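Local coordinates for protein group II chitinase (Ostrinia furnacalis, PDB 6JAV) that probably hydrolyses chitin internally as an endochitinase, here represented by a family 18 glycoside hydrolase catalytic domain with a bound thienopyridine-type inhibitor, at residues Asp150-Leu155 / Ala187-Trp192; His110-Leu115 / Lys160-Leu165. All blocks are in the same frame, centred on the assembly; numbering follows the deposited sequence.

Contact 1. Residues Asp150-Leu155 / Ala187-Trp192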
ATOM      1  N   ASP A 150       2.900   3.849  22.076  1.00 10.98           N
ATOM      2  CA  ASP A 150       4.142   3.956  22.834  1.00 10.87           C
ATOM      3  C   ASP A 150       5.332   3.471  22.017  1.00 10.07           C
ATOM      4  O   ASP A 150       6.420   4.059  22.102  1.00 11.52           O
ATOM      5  CB  ASP A 150       4.049   3.191  24.157  1.00 11.90           C
ATOM      6  CG  ASP A 150       3.149   3.901  25.173  1.00 20.83           C
ATOM      7  OD1 ASP A 150       2.948   5.134  25.057  1.00 18.96           O
ATOM      8  OD2 ASP A 150       2.640   3.218  26.086  1.00 21.21           O
ATOM      9  N   LEU A 151       5.142   2.412  21.209  1.00 10.09           N
ATOM     10  CA  LEU A 151       6.207   1.992  20.291  1.00 11.11           C
ATOM     11  C   LEU A 151       6.583   3.129  19.335  1.00  9.68           C
ATOM     12  O   LEU A 151       7.771   3.418  19.114  1.00  9.70           O
ATOM     13  CB  LEU A 151       5.785   0.746  19.505  1.00 10.38           C
ATOM     14  CG  LEU A 151       6.896   0.231  18.552  1.00 11.08           C
ATOM     15  CD1 LEU A 151       7.987  -0.468  19.343  1.00 14.64           C
ATOM     16  CD2 LEU A 151       6.313  -0.696  17.508  1.00 12.59           C
ATOM     17  N   VAL A 152       5.577   3.797  18.772  1.00  9.90           N
ATOM     18  CA  VAL A 152       5.835   4.925  17.880  1.00  9.97           C
ATOM     19  C   VAL A 152       6.584   6.038  18.605  1.00 11.12           C
ATOM     20  O   VAL A 152       7.550   6.599  18.065  1.00 11.43           O
ATOM     21  CB  VAL A 152       4.521   5.409  17.256  1.00  9.26           C
ATOM     22  CG1 VAL A 152       4.722   6.726  16.520  1.00 10.33           C
ATOM     23  CG2 VAL A 152       4.049   4.382  16.233  1.00 11.32           C
ATOM     24  N   HIS A 153       6.179   6.351  19.848  1.00 11.00           N
ATOM     25  CA  HIS A 153       6.904   7.369  20.591  1.00 11.33           C
ATOM     26  C   HIS A 153       8.356   6.956  20.824  1.00 10.54           C
ATOM     27  O   HIS A 153       9.283   7.754  20.624  1.00 12.39           O
ATOM     28  CB  HIS A 153       6.239   7.650  21.928  1.00 11.14           C
ATOM     29  CG  HIS A 153       7.149   8.456  22.793  1.00 12.54           C
ATOM     30  ND1 HIS A 153       7.757   7.943  23.918  1.00 14.88           N
ATOM     31  CD2 HIS A 153       7.694   9.681  22.591  1.00 14.02           C
ATOM     32  CE1 HIS A 153       8.588   8.850  24.411  1.00 18.91           C
ATOM     33  NE2 HIS A 153       8.554   9.918  23.632  1.00 16.45           N
ATOM     34  N   GLU A 154       8.570   5.705  21.238  1.00 11.65           N
ATOM     35  CA  GLU A 154       9.921   5.276  21.594  1.00 10.99           C
ATOM     36  C   GLU A 154      10.820   5.212  20.368  1.00 11.79           C
ATOM     37  O   GLU A 154      12.013   5.549  20.442  1.00 13.24           O
ATOM     38  CB  GLU A 154       9.850   3.945  22.341  1.00 10.64           C
ATOM     39  CG  GLU A 154       9.167   4.156  23.710  1.00 12.43           C
ATOM     40  CD  GLU A 154       8.421   2.967  24.267  1.00 18.50           C
ATOM     41  OE1 GLU A 154       8.682   1.822  23.833  1.00 18.63           O
ATOM     42  OE2 GLU A 154       7.568   3.189  25.165  1.00 15.95           O
ATOM     43  N   LEU A 155      10.258   4.811  19.223  1.00 10.58           N
ATOM     44  CA  LEU A 155      11.032   4.871  17.980  1.00 10.94           C
ATOM     45  C   LEU A 155      11.337   6.311  17.590  1.00 10.84           C
ATOM     46  O   LEU A 155      12.465   6.630  17.198  1.00 12.66           O
ATOM     47  CB  LEU A 155      10.256   4.186  16.854  1.00  9.61           C
ATOM     48  CG  LEU A 155      10.247   2.661  16.901  1.00  9.77           C
ATOM     49  CD1 LEU A 155       9.165   2.098  15.974  1.00 10.50           C
ATOM     50  CD2 LEU A 155      11.628   2.096  16.518  1.00 11.41           C
ATOM     51  N   ALA A 187      -0.242  11.100  14.491  1.00 11.11           N
ATOM     52  CA  ALA A 187      -0.173  12.259  13.604  1.00 11.89           C
ATOM     53  C   ALA A 187       0.902  13.245  14.028  1.00 11.53           C
ATOM     54  O   ALA A 187       1.506  13.917  13.177  1.00 13.84           O
ATOM     55  CB  ALA A 187      -1.516  12.979  13.635  1.00 13.99           C
ATOM     56  N   ARG A 188       1.139  13.358  15.329  1.00 11.08           N
ATOM     57  CA  ARG A 188       2.150  14.287  15.811  1.00 12.81           C
ATOM     58  C   ARG A 188       3.566  13.768  15.551  1.00 11.29           C
ATOM     59  O   ARG A 188       4.472  14.554  15.225  1.00 13.92           O
ATOM     60  CB  ARG A 188       1.918  14.551  17.301  1.00 13.50           C
ATOM     61  CG  ARG A 188       2.987  15.419  17.916  1.00 14.81           C
ATOM     62  CD  ARG A 188       2.562  15.910  19.305  1.00 17.05           C
ATOM     63  NE  ARG A 188       2.016  14.851  20.132  1.00 19.67           N
ATOM     64  CZ  ARG A 188       2.748  13.988  20.827  1.00 21.79           C
ATOM     65  NH1 ARG A 188       4.065  14.064  20.791  1.00 23.46           N
ATOM     66  NH2 ARG A 188       2.158  13.057  21.560  1.00 26.80           N
ATOM     67  N   LEU A 189       3.792  12.456  15.701  1.00 10.23           N
ATOM     68  CA  LEU A 189       5.148  11.907  15.694  1.00 12.07           C
ATOM     69  C   LEU A 189       5.606  11.383  14.340  1.00 11.78           C
ATOM     70  O   LEU A 189       6.804  11.444  14.044  1.00 13.86           O
ATOM     71  CB  LEU A 189       5.259  10.769  16.722  1.00 11.62           C
ATOM     72  CG  LEU A 189       5.102  11.282  18.161  1.00 12.67           C
ATOM     73  CD1 LEU A 189       5.047  10.127  19.128  1.00 17.16           C
ATOM     74  CD2 LEU A 189       6.258  12.231  18.508  1.00 18.08           C
ATOM     75  N   LEU A 190       4.705  10.876  13.517  1.00 10.14           N
ATOM     76  CA  LEU A 190       5.106  10.287  12.244  1.00 10.15           C
ATOM     77  C   LEU A 190       5.379  11.362  11.188  1.00 10.36           C
ATOM     78  O   LEU A 190       4.708  12.393  11.119  1.00 12.55           O
ATOM     79  CB  LEU A 190       4.013   9.339  11.731  1.00  8.27           C
ATOM     80  CG  LEU A 190       3.720   8.121  12.617  1.00  8.07           C
ATOM     81  CD1 LEU A 190       2.519   7.348  12.069  1.00 11.72           C
ATOM     82  CD2 LEU A 190       4.940   7.242  12.708  1.00 11.67           C
ATOM     83  N   ASP A 191       6.357  11.095  10.326  1.00 10.38           N
ATOM     84  CA  ASP A 191       6.643  12.027   9.244  1.00 10.75           C
ATOM     85  C   ASP A 191       5.598  11.939   8.138  1.00 11.35           C
ATOM     86  O   ASP A 191       5.272  12.955   7.503  1.00 13.28           O
ATOM     87  CB  ASP A 191       8.060  11.777   8.721  1.00 11.70           C
ATOM     88  CG  ASP A 191       9.092  12.064   9.781  1.00 13.37           C
ATOM     89  OD1 ASP A 191       9.192  13.252  10.211  1.00 17.53           O
ATOM     90  OD2 ASP A 191       9.759  11.122  10.229  1.00 11.24           O
ATOM     91  N   TRP A 192       5.051  10.751   7.902  1.00 11.99           N
ATOM     92  CA  TRP A 192       3.851  10.631   7.093  1.00 12.60           C
ATOM     93  C   TRP A 192       3.107   9.373   7.503  1.00 10.44           C
ATOM     94  O   TRP A 192       3.654   8.467   8.147  1.00  9.78           O
ATOM     95  CB  TRP A 192       4.098  10.649   5.562  1.00 11.58           C
ATOM     96  CG  TRP A 192       4.853   9.458   5.073  1.00 10.09           C
ATOM     97  CD1 TRP A 192       4.343   8.273   4.633  1.00 11.47           C
ATOM     98  CD2 TRP A 192       6.284   9.335   4.996  1.00 10.97           C
ATOM     99  NE1 TRP A 192       5.369   7.419   4.291  1.00 12.84           N
ATOM    100  CE2 TRP A 192       6.565   8.047   4.499  1.00 12.23           C
ATOM    101  CE3 TRP A 192       7.345  10.180   5.308  1.00 11.60           C
ATOM    102  CZ2 TRP A 192       7.874   7.586   4.308  1.00 13.62           C
ATOM    103  CZ3 TRP A 192       8.638   9.726   5.131  1.00 15.28           C
ATOM    104  CH2 TRP A 192       8.892   8.433   4.619  1.00 14.35           C
TER
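H153 and L189 mark the closest backbone approach, their CA atoms 6.9 Å apart, where the middle of helix 143-159 faces the C-terminal end of helix 183-189. Residues 150-155 are helical throughout, with regular bonds such as E154 N to D150 O (2.8 Å). Opposite them the chain changes course: L189 still has helical backbone angles, whereas L190 has swung to an extended psi of 145° on the way to strand 192-195. Across this change of course two consecutive leucines reach the same helix.

V152 sits between them. Its CG1, anti to the backbone N (chi1 170°), lies 3.9 Å from L190 CD2 and 4.1 Å from L189 CB. The valine meets L190 almost at a right angle and L189 more obliquely. One methyl, CG1, meets the end of L190 and the CB of L189. L189 extends further, past V152, and sets its CD1 against the helix backbone, 3.6 Å from H153 CA. The same methyl is 3.9 Å from H153 CB and lies at the edge of the imidazole, near the ring plane. H153 forms the solvent-exposed border of the patch, while V152 and L190 are buried.

Inward, V152 continues onto L125 of strand 122-126 and L190 onto L166 and A168 of strand 165-170, which carries the contact into the layer between helices and barrel of the family 18 TIM barrel. K243 donates hydrogen bonds to the carbonyls of A187 and L190, tying down the chain where the helix gives way. Only 170 Å² is buried and aliphatic groups meet across it, consistent with an interface held by van der Waals contact and the burial of aliphatic surface rather than by polar bonds.

Contact 2. Residues His110-Leu115 / Lys160-Leu165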
ATOM      1  N   HIS A 110      17.855  -1.894  18.834  1.00 12.49           N
ATOM      2  CA  HIS A 110      18.352  -2.771  17.782  1.00 12.86           C
ATOM      3  C   HIS A 110      17.849  -2.319  16.411  1.00 12.10           C
ATOM      4  O   HIS A 110      18.590  -2.387  15.423  1.00 13.30           O
ATOM      5  CB  HIS A 110      17.936  -4.203  18.070  1.00 13.28           C
ATOM      6  CG  HIS A 110      18.233  -5.135  16.941  1.00 19.99           C
ATOM      7  ND1 HIS A 110      17.415  -5.245  15.834  1.00 21.99           N
ATOM      8  CD2 HIS A 110      19.276  -5.976  16.728  1.00 27.53           C
ATOM      9  CE1 HIS A 110      17.931  -6.131  14.999  1.00 23.91           C
ATOM     10  NE2 HIS A 110      19.065  -6.579  15.512  1.00 23.09           N
ATOM     11  N   ALA A 111      16.590  -1.871  16.330  1.00 12.64           N
ATOM     12  CA  ALA A 111      16.029  -1.465  15.038  1.00 12.59           C
ATOM     13  C   ALA A 111      16.796  -0.290  14.453  1.00 13.61           C
ATOM     14  O   ALA A 111      17.100  -0.278  13.254  1.00 12.25           O
ATOM     15  CB  ALA A 111      14.539  -1.128  15.187  1.00 12.68           C
ATOM     16  N   VAL A 112      17.128   0.703  15.273  1.00 12.61           N
ATOM     17  CA  VAL A 112      17.866   1.851  14.759  1.00 12.19           C
ATOM     18  C   VAL A 112      19.256   1.437  14.288  1.00 12.96           C
ATOM     19  O   VAL A 112      19.717   1.871  13.218  1.00 13.30           O
ATOM     20  CB  VAL A 112      17.869   2.991  15.788  1.00 16.67           C
ATOM     21  CG1 VAL A 112      18.564   4.206  15.200  1.00 20.47           C
ATOM     22  CG2 VAL A 112      16.426   3.326  16.149  1.00 21.46           C
ATOM     23  N   ALA A 113      19.915   0.541  15.033  1.00 12.93           N
ATOM     24  CA  ALA A 113      21.223   0.037  14.595  1.00 14.19           C
ATOM     25  C   ALA A 113      21.112  -0.702  13.265  1.00 14.25           C
ATOM     26  O   ALA A 113      21.989  -0.579  12.401  1.00 15.67           O
ATOM     27  CB  ALA A 113      21.808  -0.882  15.670  1.00 15.86           C
ATOM     28  N   PHE A 114      20.026  -1.455  13.083  1.00 13.57           N
ATOM     29  CA  PHE A 114      19.784  -2.180  11.837  1.00 12.24           C
ATOM     30  C   PHE A 114      19.664  -1.207  10.668  1.00 14.44           C
ATOM     31  O   PHE A 114      20.319  -1.381   9.630  1.00 12.99           O
ATOM     32  CB  PHE A 114      18.496  -2.992  12.021  1.00 13.39           C
ATOM     33  CG  PHE A 114      18.237  -4.043  10.965  1.00 13.52           C
ATOM     34  CD1 PHE A 114      17.679  -3.701   9.742  1.00 13.72           C
ATOM     35  CD2 PHE A 114      18.490  -5.383  11.223  1.00 17.36           C
ATOM     36  CE1 PHE A 114      17.397  -4.687   8.778  1.00 15.89           C
ATOM     37  CE2 PHE A 114      18.223  -6.360  10.262  1.00 19.44           C
ATOM     38  CZ  PHE A 114      17.663  -6.008   9.041  1.00 13.74           C
ATOM     39  N   LEU A 115      18.838  -0.169  10.821  1.00 11.49           N
ATOM     40  CA  LEU A 115      18.689   0.839   9.773  1.00 12.46           C
ATOM     41  C   LEU A 115      20.025   1.476   9.426  1.00 13.57           C
ATOM     42  O   LEU A 115      20.355   1.645   8.247  1.00 13.42           O
ATOM     43  CB  LEU A 115      17.731   1.936  10.225  1.00 12.74           C
ATOM     44  CG  LEU A 115      16.295   1.534  10.503  1.00 13.28           C
ATOM     45  CD1 LEU A 115      15.544   2.738  10.996  1.00 15.34           C
ATOM     46  CD2 LEU A 115      15.597   0.913   9.255  1.00 11.38           C
ATOM     47  N   LYS A 160      14.360  10.482  15.508  1.00 15.35           N
ATOM     48  CA  LYS A 160      14.299  11.898  15.147  1.00 18.70           C
ATOM     49  C   LYS A 160      15.600  12.642  15.444  1.00 20.90           C
ATOM     50  O   LYS A 160      16.065  13.389  14.563  1.00 20.79           O
ATOM     51  CB  LYS A 160      13.042  12.539  15.753  1.00 19.52           C
ATOM     52  CG  LYS A 160      12.819  13.997  15.377  1.00 27.93           C
ATOM     53  CD  LYS A 160      11.368  14.393  15.556  1.00 28.99           C
ATOM     54  CE  LYS A 160      10.662  14.274  14.225  1.00 40.76           C
ATOM     55  NZ  LYS A 160       9.799  15.449  13.954  1.00 42.65           N
ATOM     56  N   PRO A 161      16.253  12.461  16.596  1.00 21.80           N
ATOM     57  CA  PRO A 161      17.560  13.116  16.811  1.00 24.28           C
ATOM     58  C   PRO A 161      18.637  12.720  15.812  1.00 27.53           C
ATOM     59  O   PRO A 161      19.532  13.529  15.541  1.00 27.25           O
ATOM     60  CB  PRO A 161      17.934  12.705  18.244  1.00 23.99           C
ATOM     61  CG  PRO A 161      16.618  12.441  18.907  1.00 26.01           C
ATOM     62  CD  PRO A 161      15.750  11.824  17.829  1.00 23.62           C
ATOM     63  N   LYS A 162      18.591  11.507  15.257  1.00 18.12           N
ATOM     64  CA  LYS A 162      19.523  11.087  14.224  1.00 18.95           C
ATOM     65  C   LYS A 162      19.116  11.546  12.829  1.00 15.75           C
ATOM     66  O   LYS A 162      19.815  11.221  11.861  1.00 21.56           O
ATOM     67  CB  LYS A 162      19.652   9.568  14.226  1.00 19.41           C
ATOM     68  CG  LYS A 162      20.245   9.032  15.507  1.00 24.01           C
ATOM     69  CD  LYS A 162      20.032   7.535  15.607  1.00 26.52           C
ATOM     70  CE  LYS A 162      20.880   6.926  16.692  1.00 29.87           C
ATOM     71  NZ  LYS A 162      22.306   6.989  16.309  1.00 31.68           N
ATOM     72  N   GLY A 163      18.021  12.287  12.699  1.00 16.42           N
ATOM     73  CA  GLY A 163      17.584  12.713  11.385  1.00 15.21           C
ATOM     74  C   GLY A 163      16.959  11.611  10.552  1.00 16.73           C
ATOM     75  O   GLY A 163      16.943  11.705   9.321  1.00 19.14           O
ATOM     76  N   LEU A 164      16.472  10.558  11.197  1.00 13.35           N
ATOM     77  CA  LEU A 164      15.891   9.411  10.505  1.00 12.75           C
ATOM     78  C   LEU A 164      14.374   9.546  10.533  1.00 12.11           C
ATOM     79  O   LEU A 164      13.800  10.147  11.451  1.00 13.41           O
ATOM     80  CB  LEU A 164      16.323   8.107  11.169  1.00 13.51           C
ATOM     81  CG  LEU A 164      17.839   7.824  11.057  1.00 13.51           C
ATOM     82  CD1 LEU A 164      18.232   6.647  11.932  1.00 16.53           C
ATOM     83  CD2 LEU A 164      18.192   7.544   9.585  1.00 19.24           C
ATOM     84  N   LEU A 165      13.728   9.000   9.502  1.00 10.79           N
ATOM     85  CA  LEU A 165      12.292   9.131   9.293  1.00 10.55           C
ATOM     86  C   LEU A 165      11.532   7.986   9.952  1.00 10.10           C
ATOM     87  O   LEU A 165      12.050   6.875  10.130  1.00 10.19           O
ATOM     88  CB  LEU A 165      11.981   9.135   7.797  1.00 11.86           C
ATOM     89  CG  LEU A 165      12.660  10.284   7.025  1.00 12.80           C
ATOM     90  CD1 LEU A 165      12.616  10.070   5.528  1.00 14.77           C
ATOM     91  CD2 LEU A 165      12.001  11.622   7.410  1.00 14.03           C
TER
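The ammonium group of K162 forms a salt bridge with E116, one turn beyond V112 on helix 101-118, and the aliphatic part of the lysine crosses V112 on its way there. The setting is a Schellman motif that closes helix 143-159 at the outside of the TIM barrel. G163 N bonds to K160 O at 2.9 Å, completing a type I turn from K160 to G163, and L164 N returns to the carbonyl of L159. G163 takes a positive phi of 74°, which turns the chain away from the helix and towards strand 165-170.

The turn brings the side chains of K162 and L164 to helix 101-118. V112 is the residue that both touch. Rotation of the valine to chi1 -176° puts CG1 anti to the backbone N, and this one methyl makes the contacts with both residues. K162 runs extended through its CD, which packs 3.7 Å from V112 CG1, and bends at its last torsion (chi4 -69°) before the nitrogen. An exposed charge thus has a hydrocarbon stem that shields the buried valine.

L115 and L164 both lean on L159 of helix 143-159, and V112 touches L159 and V158 there as well. Apolar contacts therefore link the two neighbouring barrel helices, in addition to the bond from K162 to E116, which lies just past the end of segment 110-115. The lysine's grip on V112 extends one carbon further, its CE standing 3.9 Å from V112 CG1, and the leucine completes the group with L164 CD1 at 4.1 Å from that methyl.

Overall arrangement
The two contacts lie on the same flank of the TIM barrel, their centres about 13 Å apart, and both involve helix 143-159 or the turn that ends it. Contact 1 joins the middle of that helix to the end of helix 183-189; contact 2 joins the turn after it to helix 101-118. Their segments alternate along the chain: 110-115, 150-155, 160-165, then 187-192. They meet directly where strands 165-170 and 192-195 begin side by side, with D191 OD2 3.4 Å from L165 CA and W192 CZ3 4.0 Å from L165 CD1. Helix 143-159 and its terminal turn thus touch helix 183-189 in contact 1 and helix 101-118 in contact 2, outside the parallel strands.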